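Local structure of aminofutalosine deaminase (Helicobacter pylori, 7LKK) at residues Val40-Glu43 with Lys44-Ile48; Asn376-Glu380 with Thr381-Ala385; Ala401-Gln404 with Phe405-Ala409. The protein deaminates aminofutalosine in the menaquinone pathway as a metal-dependent hydrolase of the amidohydrolase family, and probably also deaminates adenosine. One frame throughout, in Å; residues are numbered along the deposited sequence.

Contact 1 of 3, residues Val40-Glu43 with Lys44-Ile48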
loop_
_atom_site.group_PDB
_atom_site.type_symbol
_atom_site.label_atom_id
_atom_site.label_comp_id
_atom_site.label_asym_id
_atom_site.label_seq_id
_atom_site.Cartn_x
_atom_site.Cartn_y
_atom_site.Cartn_z
ATOM N N VAL A 40 -6.976 11.688 -32.064
ATOM C CA VAL A 40 -7.170 10.971 -33.319
ATOM C C VAL A 40 -5.998 10.020 -33.493
ATOM O O VAL A 40 -4.837 10.419 -33.328
ATOM C CB VAL A 40 -7.272 11.935 -34.514
ATOM C CG1 VAL A 40 -7.520 11.158 -35.800
ATOM C CG2 VAL A 40 -8.371 12.950 -34.288
ATOM N N PHE A 41 -6.290 8.764 -33.820
ATOM C CA PHE A 41 -5.228 7.777 -33.924
ATOM C C PHE A 41 -5.625 6.670 -34.886
ATOM O O PHE A 41 -6.798 6.298 -34.984
ATOM C CB PHE A 41 -4.884 7.177 -32.552
ATOM C CG PHE A 41 -6.014 6.406 -31.918
ATOM C CD1 PHE A 41 -7.022 7.063 -31.229
ATOM C CD2 PHE A 41 -6.059 5.023 -31.998
ATOM C CE1 PHE A 41 -8.057 6.355 -30.644
ATOM C CE2 PHE A 41 -7.091 4.309 -31.413
ATOM C CZ PHE A 41 -8.089 4.976 -30.733
ATOM N N ASP A 42 -4.626 6.157 -35.605
ATOM C CA ASP A 42 -4.742 4.871 -36.277
ATOM C C ASP A 42 -3.864 3.891 -35.510
ATOM O O ASP A 42 -4.183 3.539 -34.371
ATOM C CB ASP A 42 -4.334 4.969 -37.751
ATOM C CG ASP A 42 -3.176 5.926 -37.979
ATOM O OD1 ASP A 42 -2.212 5.901 -37.187
ATOM O OD2 ASP A 42 -3.230 6.702 -38.957
ATOM N N GLU A 43 -2.737 3.481 -36.093
ATOM C CA GLU A 43 -1.734 2.761 -35.319
ATOM C C GLU A 43 -0.866 3.706 -34.501
ATOM O O GLU A 43 -0.307 3.291 -33.478
ATOM C CB GLU A 43 -0.855 1.909 -36.237
ATOM C CG GLU A 43 -1.551 0.673 -36.787
ATOM C CD GLU A 43 -2.133 0.896 -38.169
ATOM O OE1 GLU A 43 -2.118 2.053 -38.641
ATOM O OE2 GLU A 43 -2.611 -0.081 -38.782
ATOM N N LYS A 44 -0.748 4.961 -34.924
ATOM C CA LYS A 44 -0.017 5.984 -34.197
ATOM C C LYS A 44 -0.978 7.095 -33.804
ATOM O O LYS A 44 -2.084 7.206 -34.341
ATOM C CB LYS A 44 1.130 6.562 -35.038
ATOM C CG LYS A 44 2.071 5.524 -35.635
ATOM C CD LYS A 44 2.904 4.849 -34.560
ATOM C CE LYS A 44 4.145 4.196 -35.155
ATOM N NZ LYS A 44 3.878 2.804 -35.609
ATOM N N ILE A 45 -0.540 7.928 -32.862
ATOM C CA ILE A 45 -1.292 9.127 -32.508
ATOM C C ILE A 45 -1.154 10.137 -33.637
ATOM O O ILE A 45 -0.037 10.521 -34.009
ATOM C CB ILE A 45 -0.807 9.707 -31.176
ATOM C CG1 ILE A 45 -1.070 8.717 -30.040
ATOM C CG2 ILE A 45 -1.490 11.043 -30.899
ATOM C CD1 ILE A 45 -0.324 9.037 -28.767
ATOM N N VAL A 46 -2.282 10.569 -34.190
ATOM C CA VAL A 46 -2.298 11.442 -35.359
ATOM C C VAL A 46 -2.475 12.904 -34.971
ATOM O O VAL A 46 -1.751 13.773 -35.457
ATOM C CB VAL A 46 -3.397 10.989 -36.348
ATOM C CG1 VAL A 46 -3.572 12.012 -37.451
ATOM C CG2 VAL A 46 -3.052 9.626 -36.933
ATOM N N GLU A 47 -3.424 13.194 -34.084
ATOM C CA GLU A 47 -3.726 14.572 -33.725
ATOM C C GLU A 47 -4.341 14.615 -32.334
ATOM O O GLU A 47 -5.080 13.711 -31.935
ATOM C CB GLU A 47 -4.671 15.218 -34.746
ATOM C CG GLU A 47 -4.842 16.719 -34.578
ATOM C CD GLU A 47 -5.589 17.353 -35.735
ATOM O OE1 GLU A 47 -5.463 16.852 -36.873
ATOM O OE2 GLU A 47 -6.298 18.355 -35.507
ATOM N N ILE A 48 -4.026 15.682 -31.601
ATOM C CA ILE A 48 -4.561 15.929 -30.268
ATOM C C ILE A 48 -5.250 17.287 -30.272
ATOM O O ILE A 48 -4.800 18.218 -30.950
ATOM C CB ILE A 48 -3.454 15.880 -29.193
ATOM C CG1 ILE A 48 -2.657 14.581 -29.307
ATOM C CG2 ILE A 48 -4.044 16.016 -27.794
ATOM C CD1 ILE A 48 -1.275 14.662 -28.699
HETATM O O HOH W 1 1.882 1.546 -33.319
#

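Contact 2 of 3, residues Asn376-Glu380 with Thr381-Ala385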
loop_
_atom_site.group_PDB
_atom_site.type_symbol
_atom_site.label_atom_id
_atom_site.label_comp_id
_atom_site.label_asym_id
_atom_site.label_seq_id
_atom_site.Cartn_x
_atom_site.Cartn_y
_atom_site.Cartn_z
ATOM N N ASN A 376 6.296 5.128 -27.136
ATOM C CA ASN A 376 5.013 5.289 -26.474
ATOM C C ASN A 376 5.247 5.985 -25.139
ATOM O O ASN A 376 6.225 6.721 -24.972
ATOM C CB ASN A 376 4.322 3.920 -26.338
ATOM C CG ASN A 376 5.152 2.917 -25.545
ATOM O OD1 ASN A 376 6.173 3.257 -24.948
ATOM N ND2 ASN A 376 4.705 1.669 -25.540
ATOM N N GLY A 377 4.334 5.766 -24.197
ATOM C CA GLY A 377 4.415 6.360 -22.882
ATOM C C GLY A 377 4.008 7.809 -22.808
ATOM O O GLY A 377 4.135 8.413 -21.738
ATOM N N GLU A 378 3.511 8.386 -23.900
ATOM C CA GLU A 378 3.170 9.800 -23.921
ATOM C C GLU A 378 2.151 10.040 -25.024
ATOM O O GLU A 378 2.247 9.450 -26.102
ATOM C CB GLU A 378 4.423 10.660 -24.144
ATOM C CG GLU A 378 4.152 12.137 -24.393
ATOM C CD GLU A 378 5.430 12.947 -24.492
ATOM O OE1 GLU A 378 5.345 14.191 -24.560
ATOM O OE2 GLU A 378 6.523 12.337 -24.500
ATOM N N ILE A 379 1.176 10.903 -24.749
ATOM C CA ILE A 379 0.163 11.265 -25.734
ATOM C C ILE A 379 0.742 12.407 -26.559
ATOM O O ILE A 379 0.672 13.578 -26.174
ATOM C CB ILE A 379 -1.168 11.640 -25.076
ATOM C CG1 ILE A 379 -1.768 10.417 -24.384
ATOM C CG2 ILE A 379 -2.144 12.176 -26.113
ATOM C CD1 ILE A 379 -3.125 10.662 -23.766
ATOM N N GLU A 380 1.329 12.057 -27.702
ATOM C CA GLU A 380 1.990 13.010 -28.576
ATOM C C GLU A 380 1.942 12.456 -29.992
ATOM O O GLU A 380 2.033 11.241 -30.187
ATOM C CB GLU A 380 3.439 13.255 -28.133
ATOM C CG GLU A 380 4.171 14.346 -28.902
ATOM C CD GLU A 380 5.616 14.487 -28.460
ATOM O OE1 GLU A 380 6.081 13.645 -27.661
ATOM O OE2 GLU A 380 6.292 15.435 -28.915
ATOM N N THR A 381 1.780 13.348 -30.969
ATOM C CA THR A 381 1.688 12.922 -32.360
ATOM C C THR A 381 2.924 12.124 -32.758
ATOM O O THR A 381 4.047 12.448 -32.358
ATOM C CB THR A 381 1.522 14.131 -33.283
ATOM O OG1 THR A 381 2.669 14.984 -33.175
ATOM C CG2 THR A 381 0.272 14.918 -32.910
ATOM N N ASN A 382 2.699 11.051 -33.518
ATOM C CA ASN A 382 3.667 10.099 -34.055
ATOM C C ASN A 382 4.062 9.038 -33.031
ATOM O O ASN A 382 4.783 8.104 -33.386
ATOM C CB ASN A 382 4.944 10.764 -34.608
ATOM C CG ASN A 382 4.642 11.804 -35.668
ATOM O OD1 ASN A 382 3.766 11.611 -36.510
ATOM N ND2 ASN A 382 5.361 12.920 -35.625
ATOM N N LYS A 383 3.633 9.145 -31.778
ATOM C CA LYS A 383 3.838 8.057 -30.837
ATOM C C LYS A 383 2.843 6.934 -31.112
ATOM O O LYS A 383 1.829 7.120 -31.789
ATOM C CB LYS A 383 3.693 8.547 -29.397
ATOM C CG LYS A 383 4.648 9.664 -29.018
ATOM C CD LYS A 383 5.915 9.117 -28.390
ATOM C CE LYS A 383 6.925 10.223 -28.127
ATOM N NZ LYS A 383 8.270 9.671 -27.792
ATOM N N ARG A 384 3.153 5.751 -30.586
ATOM C CA ARG A 384 2.241 4.624 -30.722
ATOM C C ARG A 384 0.908 4.932 -30.053
ATOM O O ARG A 384 0.841 5.630 -29.037
ATOM C CB ARG A 384 2.849 3.363 -30.105
ATOM C CG ARG A 384 4.025 2.784 -30.875
ATOM C CD ARG A 384 4.606 1.597 -30.124
ATOM N NE ARG A 384 3.548 0.736 -29.604
ATOM C CZ ARG A 384 3.077 -0.336 -30.233
ATOM N NH1 ARG A 384 3.579 -0.696 -31.406
ATOM N NH2 ARG A 384 2.109 -1.055 -29.684
ATOM N N ALA A 385 -0.166 4.401 -30.636
ATOM C CA ALA A 385 -1.507 4.535 -30.068
ATOM C C ALA A 385 -1.740 3.477 -28.984
ATOM O O ALA A 385 -2.602 2.605 -29.089
ATOM C CB ALA A 385 -2.557 4.446 -31.169
HETATM O O HOH W 2 2.180 6.904 -26.882
#

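Contact 3 of 3, residues Ala401-Gln404 with Phe405-Ala409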
loop_
_atom_site.group_PDB
_atom_site.type_symbol
_atom_site.label_atom_id
_atom_site.label_comp_id
_atom_site.label_asym_id
_atom_site.label_seq_id
_atom_site.Cartn_x
_atom_site.Cartn_y
_atom_site.Cartn_z
ATOM N N ALA A 401 -6.340 15.707 -10.158
ATOM C CA ALA A 401 -6.680 14.643 -11.097
ATOM C C ALA A 401 -5.674 13.498 -11.048
ATOM O O ALA A 401 -6.056 12.323 -11.017
ATOM C CB ALA A 401 -6.775 15.211 -12.515
ATOM N N ILE A 402 -4.379 13.823 -11.060
ATOM C CA ILE A 402 -3.354 12.784 -11.119
ATOM C C ILE A 402 -3.346 11.958 -9.837
ATOM O O ILE A 402 -3.265 10.724 -9.878
ATOM C CB ILE A 402 -1.977 13.411 -11.399
ATOM C CG1 ILE A 402 -1.896 13.892 -12.849
ATOM C CG2 ILE A 402 -0.862 12.417 -11.100
ATOM C CD1 ILE A 402 -0.757 14.845 -13.108
ATOM N N LEU A 403 -3.419 12.621 -8.681
ATOM C CA LEU A 403 -3.405 11.896 -7.413
ATOM C C LEU A 403 -4.670 11.062 -7.235
ATOM O O LEU A 403 -4.598 9.886 -6.861
ATOM C CB LEU A 403 -3.232 12.872 -6.251
ATOM C CG LEU A 403 -3.415 12.283 -4.848
ATOM C CD1 LEU A 403 -2.427 11.155 -4.591
ATOM C CD2 LEU A 403 -3.285 13.367 -3.788
ATOM N N GLN A 404 -5.841 11.652 -7.502
ATOM C CA GLN A 404 -7.090 10.905 -7.367
ATOM C C GLN A 404 -7.131 9.725 -8.331
ATOM O O GLN A 404 -7.667 8.661 -7.997
ATOM C CB GLN A 404 -8.293 11.822 -7.596
ATOM C CG GLN A 404 -8.407 12.977 -6.611
ATOM C CD GLN A 404 -8.847 12.541 -5.229
ATOM O OE1 GLN A 404 -9.353 11.434 -5.042
ATOM N NE2 GLN A 404 -8.659 13.417 -4.251
ATOM N N PHE A 405 -6.583 9.900 -9.535
ATOM C CA PHE A 405 -6.485 8.786 -10.473
ATOM C C PHE A 405 -5.662 7.646 -9.883
ATOM O O PHE A 405 -6.088 6.487 -9.899
ATOM C CB PHE A 405 -5.872 9.257 -11.793
ATOM C CG PHE A 405 -5.464 8.133 -12.703
ATOM C CD1 PHE A 405 -6.393 7.529 -13.534
ATOM C CD2 PHE A 405 -4.158 7.670 -12.719
ATOM C CE1 PHE A 405 -6.024 6.489 -14.368
ATOM C CE2 PHE A 405 -3.785 6.632 -13.552
ATOM C CZ PHE A 405 -4.720 6.042 -14.376
ATOM N N LEU A 406 -4.470 7.959 -9.368
ATOM C CA LEU A 406 -3.612 6.924 -8.798
ATOM C C LEU A 406 -4.271 6.242 -7.607
ATOM O O LEU A 406 -4.049 5.049 -7.372
ATOM C CB LEU A 406 -2.266 7.524 -8.387
ATOM C CG LEU A 406 -1.345 7.967 -9.528
ATOM C CD1 LEU A 406 -0.072 8.596 -8.981
ATOM C CD2 LEU A 406 -1.018 6.796 -10.443
ATOM N N LEU A 407 -5.079 6.978 -6.843
ATOM C CA LEU A 407 -5.715 6.405 -5.664
ATOM C C LEU A 407 -6.874 5.486 -6.034
ATOM O O LEU A 407 -7.089 4.462 -5.376
ATOM C CB LEU A 407 -6.199 7.517 -4.733
ATOM C CG LEU A 407 -5.119 8.325 -4.013
ATOM C CD1 LEU A 407 -5.750 9.431 -3.178
ATOM C CD2 LEU A 407 -4.255 7.424 -3.146
ATOM N N HIS A 408 -7.629 5.825 -7.082
ATOM C CA HIS A 408 -8.875 5.133 -7.368
ATOM C C HIS A 408 -8.830 4.214 -8.583
ATOM O O HIS A 408 -9.718 3.367 -8.718
ATOM C CB HIS A 408 -10.012 6.150 -7.546
ATOM C CG HIS A 408 -10.235 7.013 -6.343
ATOM N ND1 HIS A 408 -10.653 6.505 -5.131
ATOM C CD2 HIS A 408 -10.083 8.346 -6.158
ATOM C CE1 HIS A 408 -10.754 7.489 -4.254
ATOM N NE2 HIS A 408 -10.415 8.616 -4.853
ATOM N N ALA A 409 -7.834 4.345 -9.458
ATOM C CA ALA A 409 -7.771 3.495 -10.643
ATOM C C ALA A 409 -7.452 2.057 -10.246
ATOM O O ALA A 409 -6.445 1.794 -9.582
ATOM C CB ALA A 409 -6.726 4.016 -11.625
#

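Contact 1 of 3, residues Val40-Glu43 with Lys44-Ile48
At the end of this beta hairpin the Asp42 carboxylate turns back on the chain: its OD1 receives the backbone N-H of Lys44 at 2.9 Å, nearly along the C-O axis, while Val46 CG2 lies above its plane, displaced to the oxygen side, 3.6 Å from Asp42 OD2, which also has a weak hydrogen bond from Gln16. The Phe41 ring leans away from Lys44-Ile48 and meets Phe416 edge-to-face. Its placement follows from chi1 of 64°, which sets CG between the backbone N and the carbonyl carbon, so that only CB stays close to Lys44 and Ile45.

The hairpin shows how a classic beta bulge and a short connection can be combined. Val46 and Glu47 both stand opposite Val40, and the register slips by one residue before Phe41 pairs with Ile45. Val40 O is therefore gripped twice, by Val46 N at 2.7 Å and by Glu47 N at 3.2 Å, both arriving from the same face of its carbonyl plane. Val40 N returns a bond to Glu47 O. Above this pairing Val40 CG1 touches Val46 CB at 4.2 Å, and both valines also rest on Gln16. The Glu47 carboxylate turns elsewhere, to a salt bridge with Lys57 and a hydrogen bond with Tyr58.

Around the bend, the bond from Lys44 N to the Asp42 side chain closes an Asx turn, two residues on from the aspartate. Asp42 N answers by donating to Lys44 O, which is also approached by the CA-H of Phe41. The loop is thus tied by a side chain as well as by its own backbone. At the exposed tip a water donates to Glu43 O at 2.8 Å and accepts a longer bond from Lys44 NZ, 3.3 Å away.

Contact 2 of 3, residues Asn376-Glu380 with Thr381-Ala385
A type II beta turn from Glu380 to Lys383 reverses the loop that leads into strand 387-391, where the C-terminal part of this amidohydrolase chain returns to its beta structure. Lys383 N donates to Glu380 O at 3.1 Å, the donor tilted 30° from the carbonyl plane. Asn382 takes the positive phi of the third position, 82°.

The turn illustrates how a lysine can pack by its methylenes rather than by its charge. Lys383 CG lies 3.3 Å from Glu380 O, and the bend at chi2, -93°, then carries the chain across the Glu380 side chain, CE ending 3.6 Å from Glu380 OE1. The ammonium stays beyond salt-bridge range of two acids, with NZ 4.5 Å from Glu380 OE1 and slightly farther from Glu378 OE2. Any attraction is probably weak and purely electrostatic, and may be offset in part by the nearby Lys370; Glu378 OE2 has its own salt bridge to Arg366.

Where the two ends of the loop come together, Asn376 CB and Arg384 CB meet at 4.1 Å. Their polar ends converge on Asp386 OD2, which accepts from Asn376 ND2 and forms a salt bridge with Arg384 NE, while Asn376 ND2 also bonds to Ser132. Inside the loop a water spans the two arms, donating to Glu378 O at 2.7 Å and to Arg384 O at 2.8 Å.

Contact 3 of 3, residues Ala401-Gln404 with Phe405-Ala409
Ala401 O accepts the N-H of Phe405 at 2.9 Å, and the same step of four residues recurs from Leu406 N to Ile402 O, from Leu407 N to Leu403 O and from His408 N to Gln404 O. On this backbone Gln404 and His408 add a side-chain link. They run side by side, amide and ring planes 15° apart, and His408 NE2 gives a weak bond, 3.0 Å long, to Gln404 OE1 at the ring edge. Gln404 reaches it because its chain folds at chi2, -73°, and its NE2 is left to donate to Gln400.

These are successive turns of the alpha-helix 401-408, wedged between helices 338-348 and 353-364 and strand 69-80, with one side against the second subunit. There Leu403 and Leu407 both pack on Tyr93 of that subunit, while touching each other through Leu403 CD1 and Leu407 CG at 3.9 Å. Phe405 packs on Val70, Leu72 and Phe75 of strand 69-80 and meets Phe390 of strand 387-391 edge-to-face. Where the helix ends, Ala409 N bonds to Phe405 O, and Ala409 CB sits 3.8 Å above the Phe405 ring plane, offset toward its rim.

Overall arrangement
Contacts 1, 2 and 3 follow one another along the chain, yet the first two meet in space. Their centres lie about 8 Å apart, and hairpin 40-48 is probably bonded to the loop 376-385 through Ile45 N to Lys383 O and Asn382 N to Ile45 O; Ile48 also packs on Ile379. An N-terminal hairpin is thus joined to a loop from late in the chain, so both ends of the sequence build the beta structure beside the catalytic barrel. Contact 3 stands apart, its centre about 25 Å from contact 1 and 21 Å from contact 2, on a helix facing the second subunit. All three lie away from the iron and inhibitor site.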